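Local coordinates for uncharacterized protein (Pseudomonas aeruginosa PAO1, PDB 4R1D) that probably hydrolyses lipids as an alpha/beta-hydrolase effector of the H2 type VI secretion system, binds calcium, and is held in complex with its immunity protein Tli4, at residues Q45-G56 with R199-Y209; M140-L150 with Q536-Q545. One frame throughout, in Å; residues are numbered along the deposited sequence.

Contact 1 of 2, residues Q45-G56 with R199-Y209; sequences QTAPLPVIFIPG and RYQFDVWCAGY. With CA (calcium ion), chain C.
Strands 48-54 and 201-206 run side by side in the same direction, their axes 4.6 Å apart at closest approach and 27° from parallel. They belong to the parallel sheet of the alpha/beta-hydrolase fold, where 201-206 is one of the two edge strands within this chain and 48-54 is flanked on its other edge by strand 250-255. The ladder is parallel in its bonding: Val51 donates its N-H to Asp203 O and accepts from Trp205 N on its own O, while Phe53 N bonds Trp205 O at 2.8 Å with an angle of 174° at the hydrogen. Ala207 N closes the ladder on Phe53 O. Asp203 N, buried here, has no partner in the model; its nearest candidate, Leu49 O, is 3.8 Å away.

On the face shared by Leu49, Val51 and Phe53, Leu49 points the same way as Phe202 and lies beside it, CD2 being 3.5 Å from ring atom CE1. The same CD2 sits over one face of the Tyr200 ring, whereas Val51 CG2 meets the Phe202 ring at its edge. Helix 542-556 packs on Leu49, Tyr200 and Phe202 through Val552 and Thr556. On the other face, Ile52 CG2 rests 3.6 Å from CB of Ala207, a residue at the centre of an inverse gamma turn.

The edge strand also carries a calcium site. Phe202 O binds the ion at 2.4 Å and Asp203 OD1 at 2.5 Å, with two waters, Glu152 and Asp156 completing the shell; Asp203 OD2 is held separately by Tyr234. Beyond the strands, Tyr209 has CG wedged between its N and carbonyl carbon (chi1 64°), and its OH donates to Pro55 O at 3.1 Å, with that oxygen in the ring plane at the edge.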
# COMPACT_ATOMS: atom_id res chain seq x y z
N GLN A 45 36.21 -2.39 -17.72
CA GLN A 45 35.04 -1.67 -17.23
C GLN A 45 34.75 -0.47 -18.14
O GLN A 45 35.58 -0.14 -18.99
CB GLN A 45 35.26 -1.23 -15.78
CG GLN A 45 36.34 -0.18 -15.62
CD GLN A 45 37.39 -0.58 -14.60
OE1 GLN A 45 38.59 -0.38 -14.81
NE2 GLN A 45 36.95 -1.16 -13.49
N THR A 46 33.61 0.19 -17.96
CA THR A 46 32.65 -0.11 -16.90
C THR A 46 31.90 -1.43 -17.10
O THR A 46 31.54 -1.79 -18.22
CB THR A 46 31.61 1.04 -16.74
OG1 THR A 46 32.29 2.30 -16.71
CG2 THR A 46 30.80 0.88 -15.46
N ALA A 47 31.71 -2.15 -16.00
CA ALA A 47 30.88 -3.35 -15.99
C ALA A 47 29.81 -3.17 -14.92
O ALA A 47 29.94 -3.68 -13.81
CB ALA A 47 31.71 -4.57 -15.71
N PRO A 48 28.75 -2.41 -15.25
CA PRO A 48 27.72 -2.11 -14.25
C PRO A 48 26.93 -3.34 -13.87
O PRO A 48 26.65 -4.18 -14.72
CB PRO A 48 26.82 -1.09 -14.96
CG PRO A 48 27.06 -1.34 -16.41
CD PRO A 48 28.49 -1.74 -16.53
N LEU A 49 26.59 -3.45 -12.58
CA LEU A 49 25.81 -4.57 -12.07
C LEU A 49 24.77 -3.98 -11.12
O LEU A 49 25.05 -3.79 -9.94
CB LEU A 49 26.72 -5.56 -11.33
CG LEU A 49 26.12 -6.91 -10.95
CD1 LEU A 49 25.36 -7.47 -12.11
CD2 LEU A 49 27.20 -7.91 -10.49
N PRO A 50 23.58 -3.66 -11.64
CA PRO A 50 22.61 -2.98 -10.77
C PRO A 50 22.08 -3.88 -9.66
O PRO A 50 21.77 -5.04 -9.90
CB PRO A 50 21.47 -2.60 -11.74
CG PRO A 50 22.09 -2.58 -13.08
CD PRO A 50 23.11 -3.71 -13.04
N VAL A 51 21.98 -3.31 -8.47
CA VAL A 51 21.33 -3.95 -7.34
C VAL A 51 19.96 -3.29 -7.18
O VAL A 51 19.89 -2.09 -6.93
CB VAL A 51 22.16 -3.79 -6.06
CG1 VAL A 51 21.41 -4.34 -4.85
CG2 VAL A 51 23.51 -4.50 -6.24
N ILE A 52 18.89 -4.06 -7.31
CA ILE A 52 17.54 -3.52 -7.24
C ILE A 52 16.95 -3.83 -5.87
O ILE A 52 16.74 -4.99 -5.53
CB ILE A 52 16.61 -4.17 -8.30
CG1 ILE A 52 17.28 -4.22 -9.67
CG2 ILE A 52 15.26 -3.42 -8.36
CD1 ILE A 52 17.65 -2.86 -10.25
N PHE A 53 16.69 -2.79 -5.09
CA PHE A 53 16.15 -3.00 -3.76
C PHE A 53 14.64 -2.94 -3.84
O PHE A 53 14.08 -1.99 -4.40
CB PHE A 53 16.67 -1.94 -2.79
CG PHE A 53 16.23 -2.14 -1.39
CD1 PHE A 53 16.90 -3.03 -0.57
CD2 PHE A 53 15.12 -1.47 -0.89
CE1 PHE A 53 16.50 -3.22 0.73
CE2 PHE A 53 14.71 -1.67 0.42
CZ PHE A 53 15.41 -2.56 1.22
N ILE A 54 13.98 -3.97 -3.32
CA ILE A 54 12.54 -4.04 -3.34
C ILE A 54 12.06 -4.03 -1.89
O ILE A 54 12.36 -4.96 -1.13
CB ILE A 54 12.04 -5.32 -4.05
CG1 ILE A 54 12.71 -5.46 -5.43
CG2 ILE A 54 10.50 -5.32 -4.14
CD1 ILE A 54 12.29 -6.70 -6.23
N PRO A 55 11.31 -2.99 -1.52
CA PRO A 55 10.85 -2.79 -0.15
C PRO A 55 9.69 -3.72 0.19
O PRO A 55 9.24 -4.49 -0.65
CB PRO A 55 10.35 -1.34 -0.15
CG PRO A 55 9.88 -1.14 -1.57
CD PRO A 55 10.83 -1.93 -2.43
N GLY A 56 9.20 -3.64 1.42
CA GLY A 56 8.18 -4.55 1.88
C GLY A 56 6.87 -3.92 2.29
O GLY A 56 6.40 -2.95 1.69
N ARG A 199 35.54 -6.15 -9.84
CA ARG A 199 35.61 -5.79 -11.25
C ARG A 199 34.33 -5.14 -11.74
O ARG A 199 34.29 -4.58 -12.83
CB ARG A 199 35.98 -7.01 -12.09
CG ARG A 199 37.34 -7.57 -11.68
CD ARG A 199 37.87 -8.58 -12.68
NE ARG A 199 37.99 -9.92 -12.12
CZ ARG A 199 39.12 -10.44 -11.63
NH1 ARG A 199 40.24 -9.73 -11.61
NH2 ARG A 199 39.12 -11.68 -11.15
N TYR A 200 33.28 -5.21 -10.92
CA TYR A 200 31.97 -4.67 -11.30
C TYR A 200 31.64 -3.37 -10.58
O TYR A 200 32.11 -3.14 -9.47
CB TYR A 200 30.87 -5.68 -11.01
CG TYR A 200 31.00 -6.94 -11.82
CD1 TYR A 200 30.38 -7.06 -13.06
CD2 TYR A 200 31.75 -8.01 -11.35
CE1 TYR A 200 30.51 -8.22 -13.81
CE2 TYR A 200 31.88 -9.16 -12.09
CZ TYR A 200 31.26 -9.26 -13.31
OH TYR A 200 31.40 -10.42 -14.03
N GLN A 201 30.85 -2.51 -11.21
CA GLN A 201 30.36 -1.30 -10.55
C GLN A 201 28.91 -1.51 -10.12
O GLN A 201 28.00 -1.60 -10.95
CB GLN A 201 30.47 -0.08 -11.47
CG GLN A 201 31.90 0.30 -11.85
CD GLN A 201 32.50 -0.61 -12.91
OE1 GLN A 201 31.78 -1.32 -13.62
NE2 GLN A 201 33.82 -0.60 -13.03
N PHE A 202 28.70 -1.61 -8.81
CA PHE A 202 27.37 -1.84 -8.29
C PHE A 202 26.73 -0.49 -8.03
O PHE A 202 27.38 0.42 -7.54
CB PHE A 202 27.43 -2.63 -6.99
CG PHE A 202 28.08 -3.97 -7.12
CD1 PHE A 202 27.32 -5.11 -7.34
CD2 PHE A 202 29.46 -4.10 -7.03
CE1 PHE A 202 27.92 -6.36 -7.46
CE2 PHE A 202 30.07 -5.35 -7.16
CZ PHE A 202 29.30 -6.47 -7.36
N ASP A 203 25.45 -0.36 -8.36
CA ASP A 203 24.65 0.82 -8.03
C ASP A 203 23.31 0.32 -7.49
O ASP A 203 22.70 -0.56 -8.09
CB ASP A 203 24.35 1.64 -9.27
CG ASP A 203 25.55 2.43 -9.77
OD1 ASP A 203 26.44 2.79 -8.97
OD2 ASP A 203 25.58 2.73 -10.99
N VAL A 204 22.85 0.90 -6.39
CA VAL A 204 21.57 0.47 -5.80
C VAL A 204 20.42 1.33 -6.30
O VAL A 204 20.43 2.55 -6.12
CB VAL A 204 21.60 0.57 -4.27
CG1 VAL A 204 20.27 0.10 -3.67
CG2 VAL A 204 22.78 -0.26 -3.69
N TRP A 205 19.43 0.69 -6.92
CA TRP A 205 18.24 1.36 -7.42
C TRP A 205 17.06 0.88 -6.58
O TRP A 205 17.05 -0.26 -6.14
CB TRP A 205 18.00 1.01 -8.89
CG TRP A 205 19.07 1.55 -9.78
CD1 TRP A 205 20.33 1.06 -9.94
CD2 TRP A 205 18.97 2.69 -10.65
NE1 TRP A 205 21.02 1.82 -10.86
CE2 TRP A 205 20.21 2.83 -11.30
CE3 TRP A 205 17.95 3.61 -10.93
CZ2 TRP A 205 20.46 3.85 -12.23
CZ3 TRP A 205 18.19 4.62 -11.85
CH2 TRP A 205 19.45 4.73 -12.48
N CYS A 206 16.08 1.75 -6.37
CA CYS A 206 15.01 1.46 -5.43
C CYS A 206 13.69 1.22 -6.15
O CYS A 206 13.07 2.16 -6.66
CB CYS A 206 14.83 2.62 -4.47
SG CYS A 206 13.65 2.30 -3.13
N ALA A 207 13.27 -0.04 -6.19
CA ALA A 207 12.04 -0.42 -6.89
C ALA A 207 10.82 -0.35 -5.99
O ALA A 207 10.18 -1.36 -5.72
CB ALA A 207 12.18 -1.81 -7.49
N GLY A 208 10.50 0.85 -5.52
CA GLY A 208 9.27 1.03 -4.76
C GLY A 208 8.08 0.57 -5.61
O GLY A 208 8.14 0.61 -6.85
N TYR A 209 7.01 0.14 -4.96
CA TYR A 209 5.86 -0.39 -5.69
C TYR A 209 4.55 -0.15 -4.95
O TYR A 209 4.53 0.11 -3.75
CB TYR A 209 6.06 -1.88 -6.00
CG TYR A 209 6.12 -2.74 -4.75
CD1 TYR A 209 7.33 -3.02 -4.14
CD2 TYR A 209 4.97 -3.28 -4.20
CE1 TYR A 209 7.39 -3.79 -3.00
CE2 TYR A 209 5.02 -4.06 -3.05
CZ TYR A 209 6.23 -4.32 -2.46
OH TYR A 209 6.28 -5.10 -1.32
CA CA C . 27.91 2.69 -6.99
O HOH W 1 27.84 5.23 -7.38
O HOH W 2 29.71 2.90 -8.91

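Contact 2 of 2, residues M140-L150 with Q536-Q545; sequences MRSAYNPVMGL and QESYNDARAQ
Val147 overlaps the root of Tyr539, its CG1 3.7 Å from Tyr539 CB and its CG2 3.8 Å from ring atom CD1. The valine has CG1 lodged between N and the carbonyl carbon (chi1 70°) and CG2 anti to N, which presents both methyls to the same side of the tyrosine, CG1 at CB and CG2 at the ring. The phenol end is tied elsewhere, to Thr254 O.

One turn further along, Leu150 CD2 abuts the amide of Gln545, 3.4 Å from OE1, the two side chains crossing at nearly a right angle. That amide is held by its own segment: Gln545 NE2 donates to Tyr539 O at 3.0 Å, and the acceptor lies close to the amide plane, 15° out of it, which restrains the amide's rotation.

No direct hydrogen bond between the segments is clear, but water 3 bridges them. It donates to Ala143 O and Gln536 O and accepts from Tyr539 N, each at 2.9 Å, thereby joining the helix backbone to the turn. Beside it, Ala143 CB packs 3.6 Å from Gln536 O.

The contact thus joins the first part of helix 141-155 to the 3-10 turn 538-540 and the start of helix 542-556. Met148 packs on strand 201-206, Val147 also reaches Phe53 of strand 48-54, and Tyr539 touches Val253 of strand 250-255, placing both segments against the parallel sheet.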
# COMPACT_ATOMS: atom_id res chain seq x y z
N MET A 140 10.18 4.23 2.84
CA MET A 140 10.35 4.68 4.22
C MET A 140 11.83 4.93 4.52
O MET A 140 12.68 4.04 4.37
CB MET A 140 9.77 3.64 5.18
CG MET A 140 9.69 4.08 6.62
SD MET A 140 8.86 2.82 7.61
CE MET A 140 8.81 3.65 9.19
N ARG A 141 12.14 6.15 4.94
CA ARG A 141 13.54 6.55 5.02
C ARG A 141 14.36 5.78 6.06
O ARG A 141 15.38 5.19 5.72
CB ARG A 141 13.67 8.05 5.27
CG ARG A 141 15.12 8.43 5.49
CD ARG A 141 15.42 9.83 5.03
NE ARG A 141 14.47 10.80 5.53
CZ ARG A 141 14.22 11.02 6.82
NH1 ARG A 141 14.83 10.31 7.75
NH2 ARG A 141 13.34 11.95 7.16
N SER A 142 13.92 5.80 7.30
CA SER A 142 14.67 5.14 8.38
C SER A 142 14.84 3.64 8.13
O SER A 142 15.89 3.05 8.43
CB SER A 142 13.99 5.37 9.73
OG SER A 142 12.73 4.73 9.77
N ALA A 143 13.81 3.00 7.60
CA ALA A 143 13.83 1.55 7.41
C ALA A 143 14.76 1.11 6.29
O ALA A 143 15.38 0.03 6.38
CB ALA A 143 12.43 1.02 7.17
N TYR A 144 14.86 1.93 5.24
CA TYR A 144 15.53 1.51 4.00
C TYR A 144 16.71 2.34 3.50
O TYR A 144 17.60 1.79 2.87
CB TYR A 144 14.50 1.42 2.89
CG TYR A 144 13.40 0.42 3.18
CD1 TYR A 144 13.70 -0.87 3.62
CD2 TYR A 144 12.08 0.78 3.04
CE1 TYR A 144 12.68 -1.79 3.88
CE2 TYR A 144 11.06 -0.12 3.29
CZ TYR A 144 11.37 -1.40 3.71
OH TYR A 144 10.32 -2.29 3.94
N ASN A 145 16.71 3.64 3.75
CA ASN A 145 17.82 4.46 3.24
C ASN A 145 19.21 4.06 3.78
O ASN A 145 20.18 4.00 3.02
CB ASN A 145 17.56 5.97 3.42
CG ASN A 145 16.65 6.56 2.33
OD1 ASN A 145 16.74 7.75 2.01
ND2 ASN A 145 15.79 5.74 1.74
N PRO A 146 19.31 3.75 5.09
CA PRO A 146 20.61 3.30 5.62
C PRO A 146 21.16 2.06 4.90
O PRO A 146 22.32 2.06 4.53
CB PRO A 146 20.32 3.02 7.10
CG PRO A 146 19.15 3.90 7.43
CD PRO A 146 18.31 3.91 6.16
N VAL A 147 20.35 1.03 4.69
CA VAL A 147 20.91 -0.17 4.07
C VAL A 147 21.23 0.03 2.59
O VAL A 147 22.20 -0.52 2.07
CB VAL A 147 20.01 -1.41 4.28
CG1 VAL A 147 18.72 -1.29 3.47
CG2 VAL A 147 20.77 -2.69 3.92
N MET A 148 20.43 0.86 1.92
CA MET A 148 20.73 1.16 0.53
C MET A 148 22.06 1.91 0.43
O MET A 148 22.86 1.64 -0.45
CB MET A 148 19.58 1.93 -0.12
CG MET A 148 18.38 1.01 -0.43
SD MET A 148 17.15 1.84 -1.48
CE MET A 148 16.54 3.12 -0.38
N GLY A 149 22.29 2.84 1.35
CA GLY A 149 23.50 3.63 1.31
C GLY A 149 24.70 2.80 1.74
O GLY A 149 25.82 3.01 1.26
N LEU A 150 24.47 1.87 2.66
CA LEU A 150 25.56 0.98 3.12
C LEU A 150 26.05 0.07 2.00
O LEU A 150 27.25 -0.09 1.79
CB LEU A 150 25.08 0.14 4.30
CG LEU A 150 26.10 -0.91 4.78
CD1 LEU A 150 27.34 -0.21 5.30
CD2 LEU A 150 25.49 -1.79 5.87
N GLN A 536 10.29 -4.49 10.83
CA GLN A 536 10.29 -3.24 10.09
C GLN A 536 11.70 -2.71 9.95
O GLN A 536 12.05 -2.14 8.92
CB GLN A 536 9.45 -2.21 10.82
CG GLN A 536 9.45 -0.88 10.12
CD GLN A 536 8.70 -0.95 8.81
OE1 GLN A 536 9.29 -1.09 7.74
NE2 GLN A 536 7.38 -0.86 8.90
N GLU A 537 12.49 -2.91 11.00
CA GLU A 537 13.84 -2.36 11.05
C GLU A 537 14.92 -3.41 10.76
O GLU A 537 16.08 -3.18 11.06
CB GLU A 537 14.10 -1.75 12.43
CG GLU A 537 13.17 -0.62 12.81
CD GLU A 537 13.34 0.58 11.91
OE1 GLU A 537 14.49 0.88 11.53
OE2 GLU A 537 12.33 1.23 11.56
N SER A 538 14.54 -4.55 10.21
CA SER A 538 15.49 -5.67 10.06
C SER A 538 16.79 -5.28 9.33
O SER A 538 17.88 -5.74 9.70
CB SER A 538 14.83 -6.91 9.42
OG SER A 538 14.42 -6.68 8.07
N TYR A 539 16.70 -4.44 8.31
CA TYR A 539 17.88 -4.12 7.52
C TYR A 539 18.79 -3.14 8.23
O TYR A 539 19.85 -2.78 7.72
CB TYR A 539 17.52 -3.61 6.12
CG TYR A 539 17.46 -4.72 5.10
CD1 TYR A 539 18.55 -5.60 4.94
CD2 TYR A 539 16.34 -4.91 4.31
CE1 TYR A 539 18.51 -6.61 4.01
CE2 TYR A 539 16.29 -5.94 3.37
CZ TYR A 539 17.38 -6.78 3.23
OH TYR A 539 17.34 -7.79 2.30
N ASN A 540 18.37 -2.69 9.41
CA ASN A 540 19.26 -1.90 10.27
C ASN A 540 20.04 -2.76 11.28
O ASN A 540 20.79 -2.23 12.11
CB ASN A 540 18.48 -0.79 10.96
CG ASN A 540 18.00 0.27 9.97
OD1 ASN A 540 16.82 0.65 9.97
ND2 ASN A 540 18.90 0.72 9.12
N ASP A 541 19.88 -4.08 11.19
CA ASP A 541 20.61 -5.01 12.05
C ASP A 541 21.81 -5.54 11.29
O ASP A 541 21.70 -5.88 10.11
CB ASP A 541 19.70 -6.17 12.48
CG ASP A 541 20.39 -7.14 13.44
OD1 ASP A 541 21.19 -7.97 12.98
OD2 ASP A 541 20.10 -7.08 14.65
N ALA A 542 22.97 -5.59 11.96
CA ALA A 542 24.21 -6.02 11.32
C ALA A 542 24.11 -7.36 10.60
O ALA A 542 24.76 -7.58 9.59
CB ALA A 542 25.35 -6.05 12.35
N ARG A 543 23.32 -8.28 11.15
CA ARG A 543 23.21 -9.61 10.54
C ARG A 543 22.48 -9.58 9.20
O ARG A 543 22.83 -10.32 8.27
CB ARG A 543 22.51 -10.58 11.49
CG ARG A 543 23.34 -10.90 12.72
CD ARG A 543 22.46 -11.54 13.77
NE ARG A 543 21.53 -10.57 14.33
CZ ARG A 543 20.80 -10.79 15.42
NH1 ARG A 543 20.88 -11.96 16.04
NH2 ARG A 543 20.00 -9.84 15.89
N ALA A 544 21.44 -8.74 9.11
CA ALA A 544 20.68 -8.63 7.87
C ALA A 544 21.56 -8.01 6.80
O ALA A 544 21.54 -8.44 5.64
CB ALA A 544 19.42 -7.78 8.07
N GLN A 545 22.34 -7.00 7.20
CA GLN A 545 23.28 -6.32 6.31
C GLN A 545 24.36 -7.28 5.82
O GLN A 545 24.69 -7.31 4.63
CB GLN A 545 23.91 -5.12 7.03
CG GLN A 545 22.85 -4.07 7.45
CD GLN A 545 23.38 -2.98 8.35
OE1 GLN A 545 24.51 -3.05 8.84
NE2 GLN A 545 22.57 -1.94 8.57
O HOH W 3 14.59 -2.52 7.56

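From the N terminus, strand 48-54 comes first, helix 141-155 follows, then strand 201-206 and finally 536-545. Contact 1 closes a loop of 142 intervening residues and contact 2 one of 385; because the segments alternate, the loops cross rather than nest. Contact 1 pairs the edge strand 201-206 with its neighbour 48-54, while contact 2 brings the region near the C terminus to the helix lying against the sheet. The two meet directly: Tyr144 OH probably hydrogen-bonds Gly56 N at 3.1 Å, and Tyr144 CD1 packs 3.4 Å from Phe53 CZ. Calcium adds another tie, since Glu152, later in helix 141-155, shares the ion with Phe202 and Asp203.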